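Local coordinates for protein putative dioxygenase (1H-3-hydroxy-4-oxoquinaldine 2,4-dioxygenase) (Mycobacteroides abscessus subsp. abscessus, PDB 6RA3) that cleaves the heterocyclic ring of the Pseudomonas quinolone signal PQS with dioxygen, giving N-octanoylanthranilate and carbon monoxide, at residues Arg57-Ile71 against Gly173-Val186. Residues are numbered along the deposited sequence; the frame is centred on the assembly and turned at random.
Sequences RGHGPDRNLVGDFGI and GGHGFDMWARAGRV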
ATOM      1  N   ARG A  57     -11.124  -9.458  -9.973  1.00 25.42           N
ATOM      2  CA  ARG A  57      -9.970  -9.581 -10.854  1.00 30.21           C
ATOM      3  C   ARG A  57      -9.852  -8.334 -11.721  1.00 26.88           C
ATOM      4  O   ARG A  57     -10.847  -7.708 -12.079  1.00 22.78           O
ATOM      5  CB  ARG A  57     -10.062 -10.871 -11.694  1.00 28.71           C
ATOM      6  CG  ARG A  57     -11.056 -10.873 -12.856  1.00 27.99           C
ATOM      7  CD  ARG A  57     -10.896 -12.111 -13.719  1.00 32.83           C
ATOM      8  NE  ARG A  57     -11.011 -13.373 -13.002  1.00 26.08           N
ATOM      9  CZ  ARG A  57     -10.869 -14.556 -13.579  1.00 28.22           C
ATOM     10  NH1 ARG A  57     -10.588 -14.637 -14.876  1.00 30.20           N
ATOM     11  NH2 ARG A  57     -10.999 -15.665 -12.872  1.00 30.81           N
ATOM     12  N   GLY A  58      -8.611  -7.902 -11.956  1.00 29.29           N
ATOM     13  CA  GLY A  58      -8.374  -6.681 -12.698  1.00 25.03           C
ATOM     14  C   GLY A  58      -8.679  -5.390 -11.964  1.00 28.68           C
ATOM     15  O   GLY A  58      -8.494  -4.310 -12.543  1.00 20.48           O
ATOM     16  N   HIS A  59      -9.147  -5.455 -10.713  1.00 29.09           N
ATOM     17  CA  HIS A  59      -9.503  -4.269  -9.945  1.00 25.69           C
ATOM     18  C   HIS A  59      -8.535  -3.977  -8.805  1.00 24.59           C
ATOM     19  O   HIS A  59      -8.689  -2.947  -8.127  1.00 25.90           O
ATOM     20  CB  HIS A  59     -10.920  -4.418  -9.346  1.00 25.80           C
ATOM     21  CG  HIS A  59     -12.021  -4.304 -10.351  1.00 30.80           C
ATOM     22  ND1 HIS A  59     -12.229  -5.244 -11.336  1.00 28.22           N
ATOM     23  CD2 HIS A  59     -12.949  -3.343 -10.544  1.00 29.59           C
ATOM     24  CE1 HIS A  59     -13.266  -4.883 -12.073  1.00 30.67           C
ATOM     25  NE2 HIS A  59     -13.719  -3.735 -11.612  1.00 25.04           N
ATOM     26  N   GLY A  60      -7.577  -4.854  -8.559  1.00 28.59           N
ATOM     27  CA  GLY A  60      -6.616  -4.660  -7.491  1.00 34.27           C
ATOM     28  C   GLY A  60      -5.589  -3.600  -7.846  1.00 30.44           C
ATOM     29  O   GLY A  60      -5.763  -2.840  -8.806  1.00 24.36           O
ATOM     30  N   PRO A  61      -4.485  -3.537  -7.084  1.00 25.96           N
ATOM     31  CA  PRO A  61      -3.412  -2.588  -7.438  1.00 32.73           C
ATOM     32  C   PRO A  61      -2.815  -2.850  -8.815  1.00 25.32           C
ATOM     33  O   PRO A  61      -2.411  -1.890  -9.461  1.00 27.79           O
ATOM     34  CB  PRO A  61      -2.370  -2.754  -6.307  1.00 30.08           C
ATOM     35  CG  PRO A  61      -2.772  -3.942  -5.531  1.00 31.84           C
ATOM     36  CD  PRO A  61      -4.225  -4.244  -5.816  1.00 30.47           C
ATOM     37  N   ASP A  62      -2.772  -4.099  -9.292  1.00 24.27           N
ATOM     38  CA  ASP A  62      -2.260  -4.394 -10.627  1.00 22.61           C
ATOM     39  C   ASP A  62      -3.325  -4.032 -11.658  1.00 28.50           C
ATOM     40  O   ASP A  62      -4.331  -4.731 -11.790  1.00 26.15           O
ATOM     41  CB  ASP A  62      -1.855  -5.862 -10.731  1.00 25.12           C
ATOM     42  CG  ASP A  62      -1.426  -6.264 -12.149  1.00 28.40           C
ATOM     43  OD1 ASP A  62      -1.382  -5.382 -13.057  1.00 25.84           O
ATOM     44  OD2 ASP A  62      -1.142  -7.474 -12.368  1.00 33.74           O
ATOM     45  N   ARG A  63      -3.119  -2.939 -12.390  1.00 26.22           N
ATOM     46  CA  ARG A  63      -4.126  -2.482 -13.347  1.00 26.18           C
ATOM     47  C   ARG A  63      -3.801  -2.852 -14.792  1.00 27.73           C
ATOM     48  O   ARG A  63      -4.345  -2.245 -15.728  1.00 28.24           O
ATOM     49  CB  ARG A  63      -4.346  -0.996 -13.202  1.00 24.69           C
ATOM     50  CG  ARG A  63      -5.039  -0.631 -11.903  1.00 29.36           C
ATOM     51  CD  ARG A  63      -6.388  -1.414 -11.663  1.00 32.15           C
ATOM     52  NE  ARG A  63      -6.908  -1.044 -10.355  1.00 29.53           N
ATOM     53  CZ  ARG A  63      -7.430   0.135 -10.102  1.00 28.56           C
ATOM     54  NH1 ARG A  63      -7.555   1.030 -11.071  1.00 27.69           N
ATOM     55  NH2 ARG A  63      -7.830   0.422  -8.892  1.00 29.05           N
ATOM     56  N   ASN A  64      -2.994  -3.887 -14.989  1.00 24.71           N
ATOM     57  CA  ASN A  64      -2.868  -4.456 -16.317  1.00 27.94           C
ATOM     58  C   ASN A  64      -4.225  -4.990 -16.775  1.00 30.81           C
ATOM     59  O   ASN A  64      -5.076  -5.404 -15.975  1.00 23.53           O
ATOM     60  CB  ASN A  64      -1.841  -5.579 -16.333  1.00 28.43           C
ATOM     61  CG  ASN A  64      -0.382  -5.058 -16.487  1.00 28.74           C
ATOM     62  OD1 ASN A  64      -0.155  -3.992 -17.049  1.00 25.22           O
ATOM     63  ND2 ASN A  64       0.589  -5.846 -16.030  1.00 27.76           N
ATOM     64  N   LEU A  65      -4.406  -5.030 -18.078  1.00 28.67           N
ATOM     65  CA  LEU A  65      -5.643  -5.558 -18.626  1.00 30.01           C
ATOM     66  C   LEU A  65      -5.638  -7.075 -18.549  1.00 27.20           C
ATOM     67  O   LEU A  65      -4.665  -7.734 -18.939  1.00 29.18           O
ATOM     68  CB  LEU A  65      -5.815  -5.063 -20.061  1.00 30.55           C
ATOM     69  CG  LEU A  65      -5.776  -3.532 -20.136  1.00 34.94           C
ATOM     70  CD1 LEU A  65      -6.195  -3.049 -21.528  1.00 39.56           C
ATOM     71  CD2 LEU A  65      -6.683  -2.865 -19.044  1.00 31.06           C
ATOM     72  N   VAL A  66      -6.730  -7.634 -18.049  1.00 26.25           N
ATOM     73  CA  VAL A  66      -6.827  -9.060 -17.834  1.00 27.87           C
ATOM     74  C   VAL A  66      -7.640  -9.679 -18.963  1.00 26.25           C
ATOM     75  O   VAL A  66      -8.274  -8.987 -19.751  1.00 29.19           O
ATOM     76  CB  VAL A  66      -7.452  -9.391 -16.458  1.00 33.69           C
ATOM     77  CG1 VAL A  66      -6.543  -8.874 -15.336  1.00 38.97           C
ATOM     78  CG2 VAL A  66      -8.847  -8.786 -16.368  1.00 25.92           C
ATOM     79  N   GLY A  67      -7.593 -10.999 -19.052  1.00 24.99           N
ATOM     80  CA  GLY A  67      -8.485 -11.715 -19.937  1.00 31.20           C
ATOM     81  C   GLY A  67      -9.941 -11.444 -19.601  1.00 41.48           C
ATOM     82  O   GLY A  67     -10.309 -11.174 -18.447  1.00 30.23           O
ATOM     83  N   ASP A  68     -10.777 -11.539 -20.631  1.00 36.11           N
ATOM     84  CA  ASP A  68     -12.186 -11.215 -20.512  1.00 34.28           C
ATOM     85  C   ASP A  68     -12.859 -12.125 -19.489  1.00 27.21           C
ATOM     86  O   ASP A  68     -12.535 -13.303 -19.353  1.00 26.90           O
ATOM     87  CB  ASP A  68     -12.869 -11.358 -21.876  1.00 43.17           C
ATOM     88  CG  ASP A  68     -14.123 -10.520 -21.988  1.00 37.97           C
ATOM     89  OD1 ASP A  68     -14.245  -9.505 -21.263  1.00 37.77           O
ATOM     90  OD2 ASP A  68     -14.986 -10.884 -22.802  1.00 39.40           O
ATOM     91  N   PHE A  69     -13.823 -11.567 -18.779  1.00 28.36           N
ATOM     92  CA  PHE A  69     -14.445 -12.280 -17.677  1.00 34.47           C
ATOM     93  C   PHE A  69     -15.792 -11.632 -17.400  1.00 26.97           C
ATOM     94  O   PHE A  69     -16.044 -10.493 -17.791  1.00 29.68           O
ATOM     95  CB  PHE A  69     -13.548 -12.249 -16.420  1.00 31.55           C
ATOM     96  CG  PHE A  69     -13.480 -10.886 -15.737  1.00 34.25           C
ATOM     97  CD1 PHE A  69     -12.494  -9.964 -16.082  1.00 28.52           C
ATOM     98  CD2 PHE A  69     -14.396 -10.544 -14.735  1.00 29.06           C
ATOM     99  CE1 PHE A  69     -12.435  -8.712 -15.465  1.00 31.94           C
ATOM    100  CE2 PHE A  69     -14.352  -9.302 -14.119  1.00 33.28           C
ATOM    101  CZ  PHE A  69     -13.368  -8.381 -14.472  1.00 31.22           C
ATOM    102  N   GLY A  70     -16.629 -12.349 -16.676  1.00 30.43           N
ATOM    103  CA  GLY A  70     -17.874 -11.790 -16.161  1.00 33.79           C
ATOM    104  C   GLY A  70     -18.273 -12.443 -14.855  1.00 34.90           C
ATOM    105  O   GLY A  70     -17.417 -12.762 -14.017  1.00 27.79           O
ATOM    106  N   ILE A  71     -19.579 -12.675 -14.688  1.00 33.63           N
ATOM    107  CA  ILE A  71     -20.107 -13.004 -13.360  1.00 40.29           C
ATOM    108  C   ILE A  71     -19.640 -14.385 -12.900  1.00 35.79           C
ATOM    109  O   ILE A  71     -19.306 -14.572 -11.720  1.00 36.24           O
ATOM    110  CB  ILE A  71     -21.643 -12.847 -13.362  1.00 38.36           C
ATOM    111  CG1 ILE A  71     -21.981 -11.368 -13.550  1.00 35.73           C
ATOM    112  CG2 ILE A  71     -22.248 -13.295 -12.061  1.00 38.97           C
ATOM    113  CD1 ILE A  71     -23.378 -11.104 -14.070  1.00 35.84           C
ATOM    114  N   GLY A 173      -9.897   5.796  -9.735  1.00 43.37           N
ATOM    115  CA  GLY A 173      -9.121   6.069 -10.934  1.00 40.49           C
ATOM    116  C   GLY A 173      -8.449   4.817 -11.470  1.00 34.20           C
ATOM    117  O   GLY A 173      -8.583   3.718 -10.925  1.00 31.11           O
ATOM    118  N   GLY A 174      -7.720   4.994 -12.578  1.00 32.83           N
ATOM    119  CA  GLY A 174      -6.935   3.911 -13.146  1.00 27.96           C
ATOM    120  C   GLY A 174      -7.690   2.838 -13.889  1.00 32.17           C
ATOM    121  O   GLY A 174      -7.151   1.740 -14.087  1.00 28.74           O
ATOM    122  N   HIS A 175      -8.928   3.103 -14.295  1.00 31.42           N
ATOM    123  CA  HIS A 175      -9.679   2.222 -15.166  1.00 31.82           C
ATOM    124  C   HIS A 175     -10.000   3.013 -16.428  1.00 33.47           C
ATOM    125  O   HIS A 175      -9.967   4.245 -16.422  1.00 30.36           O
ATOM    126  CB  HIS A 175     -10.957   1.715 -14.486  1.00 28.08           C
ATOM    127  CG  HIS A 175     -10.725   0.680 -13.434  1.00 26.49           C
ATOM    128  ND1 HIS A 175     -10.109  -0.529 -13.689  1.00 25.80           N
ATOM    129  CD2 HIS A 175     -11.034   0.677 -12.116  1.00 26.71           C
ATOM    130  CE1 HIS A 175     -10.043  -1.228 -12.568  1.00 30.03           C
ATOM    131  NE2 HIS A 175     -10.611  -0.523 -11.605  1.00 25.27           N
ATOM    132  N   GLY A 176     -10.277   2.312 -17.514  1.00 29.43           N
ATOM    133  CA  GLY A 176     -10.529   2.967 -18.784  1.00 41.33           C
ATOM    134  C   GLY A 176     -11.524   2.210 -19.620  1.00 39.13           C
ATOM    135  O   GLY A 176     -12.433   1.552 -19.102  1.00 33.64           O
ATOM    136  N   PHE A 177     -11.345   2.302 -20.938  1.00 39.52           N
ATOM    137  CA  PHE A 177     -12.314   1.721 -21.855  1.00 33.97           C
ATOM    138  C   PHE A 177     -12.436   0.219 -21.651  1.00 32.60           C
ATOM    139  O   PHE A 177     -13.553  -0.314 -21.596  1.00 24.63           O
ATOM    140  CB  PHE A 177     -11.934   2.039 -23.302  1.00 38.69           C
ATOM    141  CG  PHE A 177     -12.726   1.257 -24.304  1.00 39.99           C
ATOM    142  CD1 PHE A 177     -14.043   1.582 -24.555  1.00 38.20           C
ATOM    143  CD2 PHE A 177     -12.170   0.165 -24.951  1.00 36.06           C
ATOM    144  CE1 PHE A 177     -14.794   0.848 -25.474  1.00 37.41           C
ATOM    145  CE2 PHE A 177     -12.899  -0.562 -25.863  1.00 41.43           C
ATOM    146  CZ  PHE A 177     -14.219  -0.221 -26.127  1.00 41.00           C
ATOM    147  N   ASP A 178     -11.308  -0.482 -21.472  1.00 28.19           N
ATOM    148  CA  ASP A 178     -11.376  -1.936 -21.311  1.00 32.25           C
ATOM    149  C   ASP A 178     -12.367  -2.361 -20.212  1.00 29.00           C
ATOM    150  O   ASP A 178     -13.199  -3.254 -20.408  1.00 27.01           O
ATOM    151  CB  ASP A 178      -9.982  -2.493 -21.018  1.00 32.88           C
ATOM    152  CG  ASP A 178     -10.011  -3.954 -20.597  1.00 30.86           C
ATOM    153  OD1 ASP A 178     -10.094  -4.828 -21.479  1.00 33.72           O
ATOM    154  OD2 ASP A 178      -9.934  -4.251 -19.372  1.00 35.01           O
ATOM    155  N   MET A 179     -12.272  -1.763 -19.037  1.00 28.05           N
ATOM    156  CA  MET A 179     -13.084  -2.253 -17.931  1.00 26.57           C
ATOM    157  C   MET A 179     -14.507  -1.723 -18.029  1.00 28.37           C
ATOM    158  O   MET A 179     -15.456  -2.442 -17.709  1.00 26.76           O
ATOM    159  CB  MET A 179     -12.470  -1.863 -16.574  1.00 31.00           C
ATOM    160  CG  MET A 179     -13.076  -2.666 -15.376  1.00 25.10           C
ATOM    161  SD  MET A 179     -12.838  -4.398 -15.462  1.00 30.59           S
ATOM    162  CE  MET A 179     -11.106  -4.576 -14.942  1.00 36.68           C
ATOM    163  N   TRP A 180     -14.666  -0.472 -18.456  1.00 25.68           N
ATOM    164  CA  TRP A 180     -16.002   0.085 -18.638  1.00 33.62           C
ATOM    165  C   TRP A 180     -16.765  -0.606 -19.766  1.00 36.38           C
ATOM    166  O   TRP A 180     -17.967  -0.867 -19.636  1.00 34.20           O
ATOM    167  CB  TRP A 180     -15.889   1.580 -18.878  1.00 39.39           C
ATOM    168  CG  TRP A 180     -15.712   2.271 -17.600  1.00 44.93           C
ATOM    169  CD1 TRP A 180     -14.538   2.653 -17.020  1.00 46.00           C
ATOM    170  CD2 TRP A 180     -16.751   2.632 -16.689  1.00 53.68           C
ATOM    171  NE1 TRP A 180     -14.784   3.248 -15.806  1.00 48.13           N
ATOM    172  CE2 TRP A 180     -16.137   3.245 -15.579  1.00 57.14           C
ATOM    173  CE3 TRP A 180     -18.145   2.497 -16.706  1.00 50.64           C
ATOM    174  CZ2 TRP A 180     -16.871   3.726 -14.496  1.00 54.79           C
ATOM    175  CZ3 TRP A 180     -18.869   2.975 -15.634  1.00 56.77           C
ATOM    176  CH2 TRP A 180     -18.230   3.581 -14.540  1.00 52.58           C
ATOM    177  N   ALA A 181     -16.097  -0.905 -20.883  1.00 32.66           N
ATOM    178  CA  ALA A 181     -16.736  -1.710 -21.921  1.00 35.75           C
ATOM    179  C   ALA A 181     -17.139  -3.072 -21.370  1.00 30.88           C
ATOM    180  O   ALA A 181     -18.255  -3.543 -21.618  1.00 31.44           O
ATOM    181  CB  ALA A 181     -15.813  -1.855 -23.148  1.00 33.37           C
ATOM    182  N   ARG A 182     -16.273  -3.707 -20.586  1.00 27.55           N
ATOM    183  CA  ARG A 182     -16.597  -5.043 -20.076  1.00 32.15           C
ATOM    184  C   ARG A 182     -17.796  -5.004 -19.133  1.00 33.23           C
ATOM    185  O   ARG A 182     -18.641  -5.909 -19.151  1.00 27.98           O
ATOM    186  CB  ARG A 182     -15.395  -5.663 -19.354  1.00 30.04           C
ATOM    187  CG  ARG A 182     -15.695  -6.975 -18.613  1.00 33.60           C
ATOM    188  CD  ARG A 182     -14.410  -7.595 -18.071  1.00 37.18           C
ATOM    189  NE  ARG A 182     -13.433  -7.722 -19.144  1.00 35.61           N
ATOM    190  CZ  ARG A 182     -12.351  -6.965 -19.309  1.00 36.85           C
ATOM    191  NH1 ARG A 182     -12.038  -5.994 -18.441  1.00 32.43           N
ATOM    192  NH2 ARG A 182     -11.575  -7.182 -20.374  1.00 34.60           N
ATOM    193  N   ALA A 183     -17.863  -3.975 -18.283  1.00 33.50           N
ATOM    194  CA  ALA A 183     -19.021  -3.787 -17.416  1.00 34.54           C
ATOM    195  C   ALA A 183     -20.295  -3.709 -18.247  1.00 35.47           C
ATOM    196  O   ALA A 183     -21.289  -4.379 -17.944  1.00 32.06           O
ATOM    197  CB  ALA A 183     -18.849  -2.519 -16.585  1.00 29.88           C
ATOM    198  N   GLY A 184     -20.270  -2.901 -19.307  1.00 34.26           N
ATOM    199  CA  GLY A 184     -21.392  -2.776 -20.219  1.00 35.32           C
ATOM    200  C   GLY A 184     -21.870  -4.122 -20.688  1.00 33.28           C
ATOM    201  O   GLY A 184     -23.048  -4.445 -20.541  1.00 34.51           O
ATOM    202  N   ARG A 185     -20.959  -4.902 -21.271  1.00 27.70           N
ATOM    203  CA  ARG A 185     -21.265  -6.243 -21.746  1.00 32.80           C
ATOM    204  C   ARG A 185     -21.897  -7.099 -20.667  1.00 40.21           C
ATOM    205  O   ARG A 185     -22.905  -7.781 -20.907  1.00 29.94           O
ATOM    206  CB  ARG A 185     -19.979  -6.935 -22.203  1.00 37.36           C
ATOM    207  CG  ARG A 185     -19.841  -7.177 -23.645  1.00 41.35           C
ATOM    208  CD  ARG A 185     -18.510  -6.723 -24.118  1.00 45.63           C
ATOM    209  NE  ARG A 185     -17.372  -7.292 -23.388  1.00 34.19           N
ATOM    210  CZ  ARG A 185     -16.200  -6.671 -23.287  1.00 30.09           C
ATOM    211  NH1 ARG A 185     -16.039  -5.483 -23.835  1.00 31.47           N
ATOM    212  NH2 ARG A 185     -15.197  -7.214 -22.610  1.00 36.93           N
ATOM    213  N   VAL A 186     -21.230  -7.183 -19.508  1.00 34.22           N
ATOM    214  CA  VAL A 186     -21.607  -8.170 -18.506  1.00 37.46           C
ATOM    215  C   VAL A 186     -22.971  -7.826 -17.922  1.00 35.62           C
ATOM    216  O   VAL A 186     -23.833  -8.697 -17.775  1.00 33.44           O
ATOM    217  CB  VAL A 186     -20.518  -8.278 -17.416  1.00 41.54           C
ATOM    218  CG1 VAL A 186     -20.998  -9.129 -16.257  1.00 40.55           C
ATOM    219  CG2 VAL A 186     -19.245  -8.903 -18.000  1.00 36.54           C
TER
HETATM  220  O   HOH W   1     -10.838  -0.953  -8.998  1.00 26.86           O
HETATM  221  O   HOH W   2      -8.559   3.123  -8.146  1.00 35.59           O
HETATM  222  O   HOH W   3      -8.627  -7.082 -21.769  1.00 25.54           O
HETATM  223  O   HOH W   4      -8.697  -5.572 -17.440  1.00 30.50           O
HETATM  224  O   HOH W   5     -17.389 -10.025 -22.575  1.00 31.55           O
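R63 lays its guanidinium flat on the H175 ring, planes 3° apart and centres 4.0 Å from each other. In its own plane, R63 NH1 reaches a lone pair of G173 O at 2.9 Å and, more weakly, G174 O. From within the loop, G60 O accepts from R63 NE, so bonds at the edge and a ring on one face fix the group's rotation. The H175 ring edge meets G58 O through CE1, and a water joins H175 NE2 to H59 O.

Packing is tightest around H59, M179 and F69. M179, bent at chi2 and chi3, brings SD to 3.5 Å from H59 CE1 and its methyl against G58 O. H59 is held by ND1 to R57 O and by NE2 to A32 N. The F69 ring is sandwiched: R57 CG lies over one face, while R182 CD makes a CH-pi contact on the other, 3.7 Å from the centroid. With CG anti to the backbone N (chi1 172°) and a bend at chi3, R182 turns NH1 and NH2 end-on to the D178 carboxylate and sends NE to D68 OD1 at 2.9 Å, in a nearly straight bond. Next along the loop, V186 packs CG2 on G70 CA and CG1 on I71 CG1.

The outer side is looser and wetter. R185 NH2 comes to the same D68 OD1 from above the carboxylate plane, and a water links D68 OD2 to R185 NE. Two more waters tie D178 to V66 N and V66 O, beside L65, whose methyls merely brush the D178 side chain.

Together with the R63 stack, the salt-bridge network of D68, D178, R182 and R185, with R182 between the two carboxylates, joins the core loop between strand 51-54 and helix 71-84 to helix 177-194, in the helical insertion between strands 116-120 and 209-214 that corresponds to the cap of an alpha/beta-hydrolase fold.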